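Local coordinates for protein 5-carboxymethyl-2-hydroxymuconate delta-isomerase (Bordetella bronchiseptica, PDB 4JJ9) that probably catalyses the isomerisation of 5-carboxymethyl-2-hydroxymuconate in the breakdown of homoprotocatechuate, working as a trimer, at residues A[32-37]-A[130-135]; A[37-40]-A[44-47]; A[49-54]-A[61-66]; A[90-95]-A[135-140]; A[119-124]-A[140-145]. One frame throughout, in Å; residues are numbered along the deposited sequence.

Contact 1. Residues A[32-37]-A[130-135]; sequences GNLDRD and APLLQQ
Leu132, near the C-terminal end of helix 111-135, reaches out with both methyls, and each meets a different residue of 32-37. CD1 of Leu132 takes the aspartate: it lies 3.5 Å from CB of Asp37, so the methyl rests mainly on the aliphatic root of the side chain, with carboxylate oxygen OD2 of Asp37 next nearest at 3.9 Å. CD2 of Leu132 takes the leucine, 3.9 Å from CD1 of Leu34. The second methyl of Leu34, CD2, comes up to the branch point of its partner, 4.2 Å from CG of Leu132. Leu34 and Asp37 each cross Leu132 at about a right angle, so the branched end of Leu132 fits between them instead of lying alongside either. Leu132 holds chi1 at -138°, away from a staggered position, which is consistent with some strain in placing both methyls. On the other side, Leu34 and Asp37 come to the same face because the backbone of 32-37 coils, with three successive bonds spanning three residues each; the last, from Asp37 N to Leu34 O at 2.8 Å, ties the two contact residues together. The carboxylate of Asp37 finds its partner elsewhere, in a salt bridge from OD2 to NE of Arg136, just past the helix. Leu34 and Leu132 both also touch Val138, which closes the apolar patch from the sheet side. This is helix-to-loop packing at one end of an alpha/beta layer, joining the turn after strand 25-31 to the last turns of the helix that lies over the same sheet.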
# COMPACT_ATOMS: atom_id res chain seq x y z
N GLY A 32 -8.83 -9.67 -7.99
CA GLY A 32 -8.14 -10.87 -8.48
C GLY A 32 -8.78 -11.48 -9.71
O GLY A 32 -8.11 -12.17 -10.49
N ASN A 33 -10.08 -11.25 -9.89
CA ASN A 33 -10.78 -11.76 -11.07
C ASN A 33 -10.23 -11.25 -12.41
O ASN A 33 -10.44 -11.88 -13.45
CB ASN A 33 -12.31 -11.54 -10.98
CG ASN A 33 -12.70 -10.06 -10.86
OD1 ASN A 33 -11.87 -9.17 -10.64
ND2 ASN A 33 -14.00 -9.79 -11.00
N LEU A 34 -9.54 -10.11 -12.39
CA LEU A 34 -8.96 -9.57 -13.62
C LEU A 34 -7.85 -10.46 -14.20
O LEU A 34 -7.58 -10.41 -15.39
CB LEU A 34 -8.44 -8.14 -13.40
CG LEU A 34 -9.48 -7.10 -12.97
CD1 LEU A 34 -8.86 -5.70 -13.02
CD2 LEU A 34 -10.73 -7.15 -13.84
N ASP A 35 -7.24 -11.29 -13.35
CA ASP A 35 -6.19 -12.21 -13.78
C ASP A 35 -6.71 -13.26 -14.76
O ASP A 35 -5.93 -13.85 -15.48
CB ASP A 35 -5.55 -12.93 -12.59
CG ASP A 35 -4.53 -12.08 -11.89
OD1 ASP A 35 -3.95 -11.17 -12.52
OD2 ASP A 35 -4.29 -12.35 -10.70
N ARG A 36 -8.02 -13.47 -14.75
CA ARG A 36 -8.69 -14.35 -15.70
C ARG A 36 -8.77 -13.70 -17.08
O ARG A 36 -8.84 -14.39 -18.10
CB ARG A 36 -10.09 -14.71 -15.20
CG ARG A 36 -10.08 -15.39 -13.82
CD ARG A 36 -11.47 -15.56 -13.23
NE ARG A 36 -11.50 -16.68 -12.28
CZ ARG A 36 -11.25 -16.59 -10.98
NH1 ARG A 36 -10.96 -15.42 -10.41
NH2 ARG A 36 -11.30 -17.69 -10.23
N ASP A 37 -8.75 -12.36 -17.10
CA ASP A 37 -9.01 -11.58 -18.32
C ASP A 37 -7.78 -11.12 -19.09
O ASP A 37 -7.85 -10.90 -20.30
CB ASP A 37 -9.85 -10.33 -18.00
CG ASP A 37 -11.16 -10.64 -17.30
OD1 ASP A 37 -11.67 -11.78 -17.42
OD2 ASP A 37 -11.68 -9.72 -16.64
N ALA A 130 -7.69 -1.66 -22.14
CA ALA A 130 -8.88 -1.60 -23.01
C ALA A 130 -9.59 -2.95 -23.28
O ALA A 130 -10.83 -3.00 -23.24
CB ALA A 130 -8.56 -0.89 -24.33
N PRO A 131 -8.83 -4.03 -23.57
CA PRO A 131 -9.47 -5.34 -23.76
C PRO A 131 -10.31 -5.79 -22.57
O PRO A 131 -11.29 -6.51 -22.75
CB PRO A 131 -8.28 -6.28 -23.96
CG PRO A 131 -7.25 -5.41 -24.59
CD PRO A 131 -7.39 -4.09 -23.89
N LEU A 132 -9.92 -5.38 -21.36
CA LEU A 132 -10.67 -5.66 -20.14
C LEU A 132 -12.11 -5.14 -20.24
O LEU A 132 -13.07 -5.83 -19.88
CB LEU A 132 -9.98 -4.96 -18.97
CG LEU A 132 -9.77 -5.60 -17.60
CD1 LEU A 132 -9.13 -6.96 -17.72
CD2 LEU A 132 -8.89 -4.68 -16.76
N LEU A 133 -12.24 -3.92 -20.74
CA LEU A 133 -13.53 -3.23 -20.78
C LEU A 133 -14.50 -3.85 -21.78
O LEU A 133 -15.71 -3.67 -21.66
CB LEU A 133 -13.32 -1.74 -21.08
CG LEU A 133 -12.49 -0.96 -20.06
CD1 LEU A 133 -12.50 0.50 -20.42
CD2 LEU A 133 -13.02 -1.17 -18.64
N GLN A 134 -13.98 -4.58 -22.76
CA GLN A 134 -14.82 -5.25 -23.75
C GLN A 134 -15.65 -6.39 -23.15
O GLN A 134 -16.76 -6.65 -23.61
CB GLN A 134 -13.98 -5.75 -24.93
CG GLN A 134 -14.80 -6.21 -26.15
CD GLN A 134 -13.95 -6.48 -27.39
OE1 GLN A 134 -14.48 -6.78 -28.46
NE2 GLN A 134 -12.63 -6.38 -27.25
N GLN A 135 -15.13 -7.04 -22.12
CA GLN A 135 -15.77 -8.24 -21.58
C GLN A 135 -16.08 -8.22 -20.08
O GLN A 135 -16.44 -9.25 -19.49
CB GLN A 135 -14.96 -9.50 -21.93
CG GLN A 135 -14.85 -9.75 -23.43
CD GLN A 135 -14.23 -11.09 -23.75
OE1 GLN A 135 -13.08 -11.37 -23.39
NE2 GLN A 135 -14.98 -11.94 -24.45

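Contact 2. Residues A[37-40]-A[44-47]; sequences DLDM and CRGL
Met40 and Cys44 make a backbone bond in the opening turn of helix 40-51, with Asp39 in the N-cap position just before it. Met40, a selenomethionine, offers its carbonyl O to Cys44 N at 3.0 Å, and the N-H points at it with an angle of 159°. This is the regular alpha-helical spacing of four residues. The cap itself is modest: OD1 of Asp39 accepts a weak hydrogen bond from Gly41 N, which gives one of the amides at the helix start a partner. The other carboxylate oxygen turns to charge. OD2 of Asp39 lies 3.7 Å from NH2 of Arg45, a long salt bridge that meets the guanidinium at its edge, near its plane, while the two flat groups are inclined by 55°. Arg45 reaches back to the helix start through a bend at chi3 of -70°, and a CG of Asp39 held anti to the backbone N (chi1 175°) brings the acid to meet it. On the buried side of the helix, Met40 packs on Ile28 and Tyr30 of strand 25-31 and Cys44 on Val70 and Ala72, while His77 and Ala79 of the third subunit touch Met40 and Cys44. Cys44 keeps its sulfur beside its own backbone N, which leaves SG 3.4 Å from the carbonyl O of Met40.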
# COMPACT_ATOMS: atom_id res chain seq x y z
N ASP A 37 -8.75 -12.36 -17.10
CA ASP A 37 -9.01 -11.58 -18.32
C ASP A 37 -7.78 -11.12 -19.09
O ASP A 37 -7.85 -10.90 -20.30
CB ASP A 37 -9.85 -10.33 -18.00
CG ASP A 37 -11.16 -10.64 -17.30
OD1 ASP A 37 -11.67 -11.78 -17.42
OD2 ASP A 37 -11.68 -9.72 -16.64
N LEU A 38 -6.66 -10.92 -18.39
CA LEU A 38 -5.42 -10.50 -19.06
C LEU A 38 -4.16 -10.83 -18.27
O LEU A 38 -4.23 -11.14 -17.08
CB LEU A 38 -5.42 -9.01 -19.45
CG LEU A 38 -5.88 -7.89 -18.51
CD1 LEU A 38 -5.35 -8.03 -17.10
CD2 LEU A 38 -5.50 -6.52 -19.11
N ASP A 39 -3.03 -10.74 -18.96
CA ASP A 39 -1.73 -10.92 -18.37
C ASP A 39 -1.30 -9.58 -17.79
O ASP A 39 -0.98 -8.64 -18.52
CB ASP A 39 -0.73 -11.38 -19.43
CG ASP A 39 0.70 -11.47 -18.91
OD1 ASP A 39 0.93 -11.45 -17.68
OD2 ASP A 39 1.61 -11.58 -19.76
N MSE A 40 -1.32 -9.51 -16.46
CA MSE A 40 -1.02 -8.26 -15.77
C MSE A 40 0.47 -7.92 -15.84
O MSE A 40 0.86 -6.76 -15.70
CB MSE A 40 -1.51 -8.33 -14.32
CG MSE A 40 -1.41 -7.04 -13.52
SE MSE A 40 -2.35 -5.48 -14.26
CE MSE A 40 -3.89 -6.34 -15.08
N CYS A 44 2.20 -4.31 -16.70
CA CYS A 44 3.30 -3.70 -15.95
C CYS A 44 4.43 -3.26 -16.88
O CYS A 44 4.94 -2.15 -16.76
CB CYS A 44 3.85 -4.65 -14.88
SG CYS A 44 2.73 -4.92 -13.47
N ARG A 45 4.79 -4.14 -17.82
CA ARG A 45 5.86 -3.84 -18.78
C ARG A 45 5.50 -2.65 -19.65
O ARG A 45 6.32 -1.75 -19.87
CB ARG A 45 6.19 -5.06 -19.65
CG ARG A 45 6.88 -6.18 -18.88
CD ARG A 45 7.41 -7.28 -19.82
NE ARG A 45 6.35 -8.09 -20.44
CZ ARG A 45 5.69 -9.08 -19.85
NH1 ARG A 45 5.94 -9.41 -18.59
NH2 ARG A 45 4.76 -9.75 -20.52
N GLY A 46 4.25 -2.63 -20.13
CA GLY A 46 3.76 -1.53 -20.96
C GLY A 46 3.77 -0.20 -20.23
O GLY A 46 4.07 0.84 -20.82
N LEU A 47 3.43 -0.22 -18.94
CA LEU A 47 3.43 0.99 -18.13
C LEU A 47 4.84 1.51 -17.86
O LEU A 47 5.07 2.72 -17.89
CB LEU A 47 2.66 0.79 -16.82
CG LEU A 47 1.13 0.69 -16.97
CD1 LEU A 47 0.48 0.15 -15.69
CD2 LEU A 47 0.51 2.04 -17.38

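Contact 3. Residues A[49-54]-A[61-66]; sequences DAMLTV and QVFPTG
Val62 and Val54 supply the one direct backbone bond here, N of Val62 to O of Val54 at 3.1 Å and nearly straight (173°), although the donor is tilted out of the carbonyl plane. A water bridges the two segments: it accepts from Phe63 N at 2.9 Å and lies within donating distance of Met51 O and Val54 O, the two ends of a type I turn.

The aromatic contacts centre on Phe63. CE of Met51, a selenomethionine, sits over one ring face, 4.2 Å from the centroid and off towards the rim, as a CH-pi contact; the opposite face is covered by CG1 of Val62. At the ring edge lie Met51 O, in plane and 3.3 Å from CD2 of Phe63, and CG2 of Val54.

Plain apolar packing completes the fit. CG1 of Val54 meets CG2 of Val62 at 3.9 Å, and CD2 of Leu52 reaches over to CA of Thr65 at 3.7 Å. Phe63 continues to Leu103 and Met105 of the sheet. The arrangement folds the loop back on the helix end in a beta-alpha-beta crossover, strand 25-31 to helix 40-51 to strand 69-80.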
# COMPACT_ATOMS: atom_id res chain seq x y z
N ASP A 49 7.47 0.93 -19.79
CA ASP A 49 7.87 1.48 -21.09
C ASP A 49 7.35 2.90 -21.28
O ASP A 49 8.10 3.78 -21.71
CB ASP A 49 7.36 0.59 -22.24
CG ASP A 49 8.16 -0.69 -22.39
OD1 ASP A 49 9.17 -0.87 -21.68
OD2 ASP A 49 7.77 -1.53 -23.23
N ALA A 50 6.09 3.12 -20.92
CA ALA A 50 5.47 4.44 -21.02
C ALA A 50 6.13 5.48 -20.10
O ALA A 50 6.32 6.62 -20.51
CB ALA A 50 3.98 4.36 -20.76
N MSE A 51 6.47 5.08 -18.88
CA MSE A 51 7.12 5.98 -17.93
C MSE A 51 8.46 6.52 -18.44
O MSE A 51 8.76 7.70 -18.28
CB MSE A 51 7.32 5.29 -16.58
CG MSE A 51 6.05 5.18 -15.75
SE MSE A 51 6.33 4.18 -14.11
CE MSE A 51 7.57 5.37 -13.19
N LEU A 52 9.23 5.64 -19.07
CA LEU A 52 10.57 5.99 -19.56
C LEU A 52 10.53 6.96 -20.76
O LEU A 52 11.57 7.49 -21.16
CB LEU A 52 11.36 4.71 -19.90
CG LEU A 52 11.58 3.71 -18.74
CD1 LEU A 52 12.35 2.49 -19.21
CD2 LEU A 52 12.27 4.34 -17.54
N THR A 53 9.34 7.21 -21.29
CA THR A 53 9.11 8.11 -22.43
C THR A 53 8.90 9.58 -22.01
O THR A 53 9.04 10.50 -22.82
CB THR A 53 7.90 7.60 -23.27
OG1 THR A 53 8.25 6.37 -23.91
CG2 THR A 53 7.49 8.61 -24.35
N VAL A 54 8.58 9.79 -20.73
CA VAL A 54 8.26 11.14 -20.23
C VAL A 54 9.51 12.01 -20.14
O VAL A 54 10.50 11.63 -19.52
CB VAL A 54 7.53 11.08 -18.85
CG1 VAL A 54 7.18 12.47 -18.35
CG2 VAL A 54 6.28 10.22 -18.96
N GLN A 61 14.94 12.76 -19.27
CA GLN A 61 14.07 11.72 -18.73
C GLN A 61 13.62 12.07 -17.31
O GLN A 61 14.44 12.32 -16.43
CB GLN A 61 14.82 10.38 -18.73
CG GLN A 61 13.94 9.16 -18.86
CD GLN A 61 14.74 7.87 -18.99
OE1 GLN A 61 14.74 7.03 -18.09
NE2 GLN A 61 15.41 7.70 -20.13
N VAL A 62 12.30 12.09 -17.10
CA VAL A 62 11.76 12.41 -15.78
C VAL A 62 11.92 11.24 -14.81
O VAL A 62 12.30 11.42 -13.65
CB VAL A 62 10.29 12.88 -15.86
CG1 VAL A 62 9.66 13.03 -14.47
CG2 VAL A 62 10.21 14.19 -16.62
N PHE A 63 11.63 10.04 -15.30
CA PHE A 63 11.72 8.84 -14.48
C PHE A 63 12.95 8.06 -14.89
O PHE A 63 13.00 7.56 -16.01
CB PHE A 63 10.44 8.01 -14.63
CG PHE A 63 9.19 8.78 -14.31
CD1 PHE A 63 9.00 9.28 -13.03
CD2 PHE A 63 8.23 9.02 -15.28
CE1 PHE A 63 7.86 10.01 -12.71
CE2 PHE A 63 7.08 9.76 -14.97
CZ PHE A 63 6.90 10.25 -13.68
N PRO A 64 13.96 7.98 -14.00
CA PRO A 64 15.21 7.28 -14.30
C PRO A 64 14.96 5.80 -14.51
O PRO A 64 14.19 5.19 -13.76
CB PRO A 64 16.06 7.51 -13.05
CG PRO A 64 15.48 8.70 -12.39
CD PRO A 64 14.01 8.62 -12.67
N THR A 65 15.62 5.23 -15.51
CA THR A 65 15.47 3.82 -15.86
C THR A 65 15.83 2.92 -14.68
O THR A 65 15.06 2.03 -14.34
CB THR A 65 16.30 3.46 -17.09
OG1 THR A 65 16.08 4.46 -18.10
CG2 THR A 65 15.91 2.09 -17.64
N GLY A 66 16.97 3.18 -14.05
CA GLY A 66 17.42 2.40 -12.90
C GLY A 66 16.48 2.37 -11.71
O GLY A 66 16.47 1.41 -10.95
O HOH W 1 10.85 9.34 -18.05

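Contact 4. Residues A[90-95]-A[135-140]; sequences AGESGD and QRRVGL. With SO4 (sulfate ion), chain G.
Arg137 presents one edge of its guanidinium to the carboxylate of Glu92, and the two planes are only 15° apart. The grip is a side-on salt bridge: NE of Arg137 donates to OE1 of Glu92 at 3.0 Å and NH2 of Arg137 to OE2 of Glu92 at 2.9 Å, each oxygen using the lone pair on the side of its twin. Two bonds in one plane hold both groups flat and fix their rotation. The neighbouring arginine works differently. NH1 of Arg136 stands over the face of the Asp95 carboxylate, 3.2 Å from OD2 of Asp95, with the two planes 84° apart, so this salt bridge has no in-plane pair of bonds like that of Arg137 with Glu92. The same NH1 of Arg136 donates to the backbone O of Asp95 at 3.0 Å, from above the carbonyl plane. A water takes the Arg137 N-H and donates to that O of Asp95, closing the gap between the backbones. The stronger partner of Arg136 is Asp37, which holds NE. Within 90-95, Gly91 ends helix 85-89 in a Schellman motif, and Ser93 OG accepts from Asp95 N at 3.0 Å, an ST turn that shapes the loop. Further along, Leu140 N donates to O4 of a sulfate at 2.9 Å. Gly156 N and His159 N of the second subunit bind this ion too, and Asn157 of that subunit bonds to Arg136, Arg137 and Val138. The contact joins the loop after helix 85-89 to the start of strand 138-146 beside a subunit interface, where backbone amides of two chains bind an anion, probably from the crystallisation liquor.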
# COMPACT_ATOMS: atom_id res chain seq x y z
N ALA A 90 -29.16 -4.90 -15.88
CA ALA A 90 -28.90 -4.47 -17.25
C ALA A 90 -28.57 -5.64 -18.20
O ALA A 90 -28.10 -5.43 -19.31
CB ALA A 90 -27.78 -3.42 -17.28
N GLY A 91 -28.83 -6.86 -17.74
CA GLY A 91 -28.63 -8.05 -18.57
C GLY A 91 -27.20 -8.52 -18.64
O GLY A 91 -26.85 -9.30 -19.53
N GLU A 92 -26.36 -8.06 -17.71
CA GLU A 92 -24.95 -8.47 -17.66
C GLU A 92 -24.69 -9.44 -16.49
O GLU A 92 -25.59 -9.75 -15.71
CB GLU A 92 -24.05 -7.23 -17.56
CG GLU A 92 -24.29 -6.22 -18.66
CD GLU A 92 -23.57 -4.90 -18.46
OE1 GLU A 92 -22.86 -4.74 -17.44
OE2 GLU A 92 -23.72 -4.02 -19.33
N SER A 93 -23.45 -9.92 -16.38
CA SER A 93 -23.08 -10.84 -15.30
C SER A 93 -23.14 -10.23 -13.89
O SER A 93 -23.45 -10.92 -12.91
CB SER A 93 -21.67 -11.39 -15.56
OG SER A 93 -20.70 -10.39 -15.29
N GLY A 94 -22.83 -8.94 -13.80
CA GLY A 94 -22.69 -8.27 -12.50
C GLY A 94 -21.39 -8.61 -11.79
O GLY A 94 -21.20 -8.27 -10.61
N ASP A 95 -20.48 -9.28 -12.50
CA ASP A 95 -19.19 -9.67 -11.96
C ASP A 95 -18.21 -8.53 -12.25
O ASP A 95 -17.51 -8.56 -13.25
CB ASP A 95 -18.70 -10.97 -12.61
CG ASP A 95 -17.51 -11.61 -11.88
OD1 ASP A 95 -17.03 -11.04 -10.87
OD2 ASP A 95 -17.06 -12.69 -12.32
N GLN A 135 -15.13 -7.04 -22.12
CA GLN A 135 -15.77 -8.24 -21.58
C GLN A 135 -16.08 -8.22 -20.08
O GLN A 135 -16.44 -9.25 -19.49
CB GLN A 135 -14.96 -9.50 -21.93
CG GLN A 135 -14.85 -9.75 -23.43
CD GLN A 135 -14.23 -11.09 -23.75
OE1 GLN A 135 -13.08 -11.37 -23.39
NE2 GLN A 135 -14.98 -11.94 -24.45
N ARG A 136 -15.95 -7.04 -19.46
CA ARG A 136 -16.26 -6.87 -18.04
C ARG A 136 -16.49 -5.40 -17.70
O ARG A 136 -15.92 -4.51 -18.34
CB ARG A 136 -15.12 -7.42 -17.17
CG ARG A 136 -15.49 -7.59 -15.71
CD ARG A 136 -14.31 -8.05 -14.85
NE ARG A 136 -13.81 -9.38 -15.20
CZ ARG A 136 -14.35 -10.53 -14.79
NH1 ARG A 136 -15.43 -10.52 -14.03
NH2 ARG A 136 -13.80 -11.69 -15.15
N ARG A 137 -17.35 -5.17 -16.72
CA ARG A 137 -17.48 -3.85 -16.11
C ARG A 137 -16.34 -3.71 -15.11
O ARG A 137 -16.25 -4.47 -14.15
CB ARG A 137 -18.82 -3.72 -15.38
CG ARG A 137 -20.01 -3.63 -16.31
CD ARG A 137 -20.11 -2.26 -16.99
NE ARG A 137 -21.21 -2.25 -17.96
CZ ARG A 137 -21.44 -1.30 -18.86
NH1 ARG A 137 -20.67 -0.22 -18.94
NH2 ARG A 137 -22.45 -1.45 -19.70
N VAL A 138 -15.49 -2.72 -15.36
CA VAL A 138 -14.31 -2.51 -14.53
C VAL A 138 -14.17 -1.03 -14.19
O VAL A 138 -14.24 -0.19 -15.07
CB VAL A 138 -13.02 -3.01 -15.24
CG1 VAL A 138 -11.81 -2.94 -14.29
CG2 VAL A 138 -13.20 -4.44 -15.75
N GLY A 139 -13.99 -0.73 -12.90
CA GLY A 139 -13.60 0.62 -12.48
C GLY A 139 -12.09 0.77 -12.62
O GLY A 139 -11.35 -0.16 -12.29
N LEU A 140 -11.64 1.89 -13.18
CA LEU A 140 -10.20 2.13 -13.39
C LEU A 140 -9.85 3.55 -12.97
O LEU A 140 -10.41 4.52 -13.50
CB LEU A 140 -9.80 1.88 -14.86
CG LEU A 140 -10.01 0.50 -15.50
CD1 LEU A 140 -9.74 0.52 -17.01
CD2 LEU A 140 -9.11 -0.54 -14.82
S SO4 G . -15.04 4.10 -13.42
O1 SO4 G . -15.87 3.33 -14.32
O2 SO4 G . -15.34 3.67 -12.05
O3 SO4 G . -15.30 5.54 -13.55
O4 SO4 G . -13.63 3.87 -13.73
O HOH W 2 -19.01 -7.22 -15.52

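Contact 5. Residues A[119-124]-A[140-145]; sequences ETIAQA and LTFQID. With SO4 (sulfate ion), chain G.
Phe142 points its ring from strand 138-146 at helix 111-135, where Ile121 and Ala122 receive it. With CG anti to the backbone N (chi1 168°), the ring stands out from the strand towards the helix, and chi2 of 56° turns it so that both residues approach obliquely. CZ, the far end of the ring, is 3.7 Å from CG2 of Ile121. One side of the ring brings CD2 of Phe142 to 4.0 Å from CB of Ala122, and CE2 of Phe142 lies about as far from Ala122 N, so the ring reaches down to the helix backbone at a residue with no longer side chain to hold it off. This is the helix-on-sheet packing of a beta-alpha-beta unit, strand 97-105, helix 111-135, strand 138-146. Ile121 crosses Phe142 at about a right angle. Its chi1 of -62° sets CG1 anti to the carbonyl carbon and leaves CG2 anti to the backbone N, facing the ring; the other branch, ending in CD1, turns to Met51 of helix 40-51, and Ile121 also touches Leu103. The strand that carries Phe142 pairs in antiparallel fashion with a strand of the second subunit, and Ala122 packs on Tyr151 of that subunit.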
# COMPACT_ATOMS: atom_id res chain seq x y z
N GLU A 119 -0.71 12.43 -18.00
CA GLU A 119 -1.29 12.18 -19.32
C GLU A 119 -0.67 10.99 -20.06
O GLU A 119 -1.39 10.14 -20.59
CB GLU A 119 -1.23 13.44 -20.17
CG GLU A 119 -2.17 14.54 -19.70
CD GLU A 119 -3.63 14.19 -19.91
OE1 GLU A 119 -4.02 13.99 -21.09
OE2 GLU A 119 -4.38 14.13 -18.91
N THR A 120 0.66 10.93 -20.08
CA THR A 120 1.40 9.85 -20.75
C THR A 120 1.05 8.49 -20.14
O THR A 120 0.71 7.54 -20.86
CB THR A 120 2.93 10.09 -20.70
OG1 THR A 120 3.24 11.38 -21.27
CG2 THR A 120 3.69 9.02 -21.48
N ILE A 121 1.12 8.40 -18.82
CA ILE A 121 0.85 7.13 -18.14
C ILE A 121 -0.64 6.72 -18.22
O ILE A 121 -0.95 5.55 -18.48
CB ILE A 121 1.39 7.12 -16.70
CG1 ILE A 121 2.91 7.28 -16.72
CG2 ILE A 121 1.00 5.82 -15.98
CD1 ILE A 121 3.52 7.73 -15.41
N ALA A 122 -1.54 7.69 -18.03
CA ALA A 122 -2.97 7.44 -18.14
C ALA A 122 -3.35 6.96 -19.55
O ALA A 122 -4.13 6.02 -19.70
CB ALA A 122 -3.77 8.68 -17.79
N GLN A 123 -2.78 7.58 -20.57
CA GLN A 123 -3.03 7.15 -21.96
C GLN A 123 -2.53 5.73 -22.22
O GLN A 123 -3.19 4.95 -22.92
CB GLN A 123 -2.44 8.16 -22.96
CG GLN A 123 -3.28 9.43 -23.09
CD GLN A 123 -2.56 10.58 -23.78
OE1 GLN A 123 -1.57 10.38 -24.49
NE2 GLN A 123 -3.05 11.79 -23.56
N ALA A 124 -1.37 5.40 -21.66
CA ALA A 124 -0.83 4.04 -21.74
C ALA A 124 -1.72 3.05 -20.99
O ALA A 124 -1.98 1.95 -21.48
CB ALA A 124 0.58 4.00 -21.18
N LEU A 140 -11.64 1.89 -13.18
CA LEU A 140 -10.20 2.13 -13.39
C LEU A 140 -9.85 3.55 -12.97
O LEU A 140 -10.41 4.52 -13.50
CB LEU A 140 -9.80 1.88 -14.86
CG LEU A 140 -10.01 0.50 -15.50
CD1 LEU A 140 -9.74 0.52 -17.01
CD2 LEU A 140 -9.11 -0.54 -14.82
N THR A 141 -8.94 3.66 -12.00
CA THR A 141 -8.54 4.94 -11.43
C THR A 141 -7.02 5.01 -11.39
O THR A 141 -6.36 4.03 -11.06
CB THR A 141 -9.12 5.10 -10.01
OG1 THR A 141 -10.55 5.19 -10.09
CG2 THR A 141 -8.59 6.37 -9.33
N PHE A 142 -6.47 6.16 -11.75
CA PHE A 142 -5.03 6.41 -11.68
C PHE A 142 -4.78 7.72 -10.95
O PHE A 142 -5.39 8.75 -11.26
CB PHE A 142 -4.42 6.43 -13.09
CG PHE A 142 -3.01 6.96 -13.16
CD1 PHE A 142 -1.99 6.40 -12.39
CD2 PHE A 142 -2.69 8.00 -14.03
CE1 PHE A 142 -0.69 6.90 -12.45
CE2 PHE A 142 -1.39 8.49 -14.11
CZ PHE A 142 -0.39 7.94 -13.32
N GLN A 143 -3.87 7.69 -9.97
CA GLN A 143 -3.51 8.89 -9.21
C GLN A 143 -2.01 9.00 -9.13
O GLN A 143 -1.32 7.99 -9.10
CB GLN A 143 -4.08 8.83 -7.78
CG GLN A 143 -5.61 8.84 -7.75
CD GLN A 143 -6.18 8.96 -6.34
OE1 GLN A 143 -5.80 8.23 -5.43
NE2 GLN A 143 -7.12 9.88 -6.17
N ILE A 144 -1.52 10.23 -9.11
CA ILE A 144 -0.10 10.48 -8.85
C ILE A 144 0.03 11.21 -7.52
O ILE A 144 -0.58 12.26 -7.33
CB ILE A 144 0.56 11.35 -9.93
CG1 ILE A 144 0.56 10.63 -11.27
CG2 ILE A 144 2.00 11.67 -9.54
CD1 ILE A 144 1.10 11.51 -12.41
N ASP A 145 0.82 10.64 -6.61
CA ASP A 145 1.15 11.29 -5.34
C ASP A 145 2.60 11.75 -5.38
O ASP A 145 3.43 11.13 -6.04
CB ASP A 145 1.01 10.31 -4.17
CG ASP A 145 -0.43 9.97 -3.84
OD1 ASP A 145 -1.31 10.84 -4.03
OD2 ASP A 145 -0.66 8.84 -3.35
S SO4 G . -15.04 4.10 -13.42
O1 SO4 G . -15.87 3.33 -14.32
O2 SO4 G . -15.34 3.67 -12.05
O3 SO4 G . -15.30 5.54 -13.55
O4 SO4 G . -13.63 3.87 -13.73

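In the fold
Contacts 1 and 4 form one polar and apolar cluster at one end of the chain, their centres 10 Å apart. NE of Arg136 in contact 4 reaches OD2 of Asp37 in contact 1 at 2.6 Å, and Asp37 is shared with contact 2, which starts helix 40-51. Contact 3 closes the other end of that helix, with its centre 33 Å from contact 4. Contact 5 lies nearest the middle: CD1 of Ile121 meets CG of Met51 in contact 3 at 3.6 Å, so the two helices meet between these contacts. The sulfate ion binds at Leu140, shared by contacts 4 and 5, at the boundary with the second subunit, while contacts 2 and 3 both touch the third.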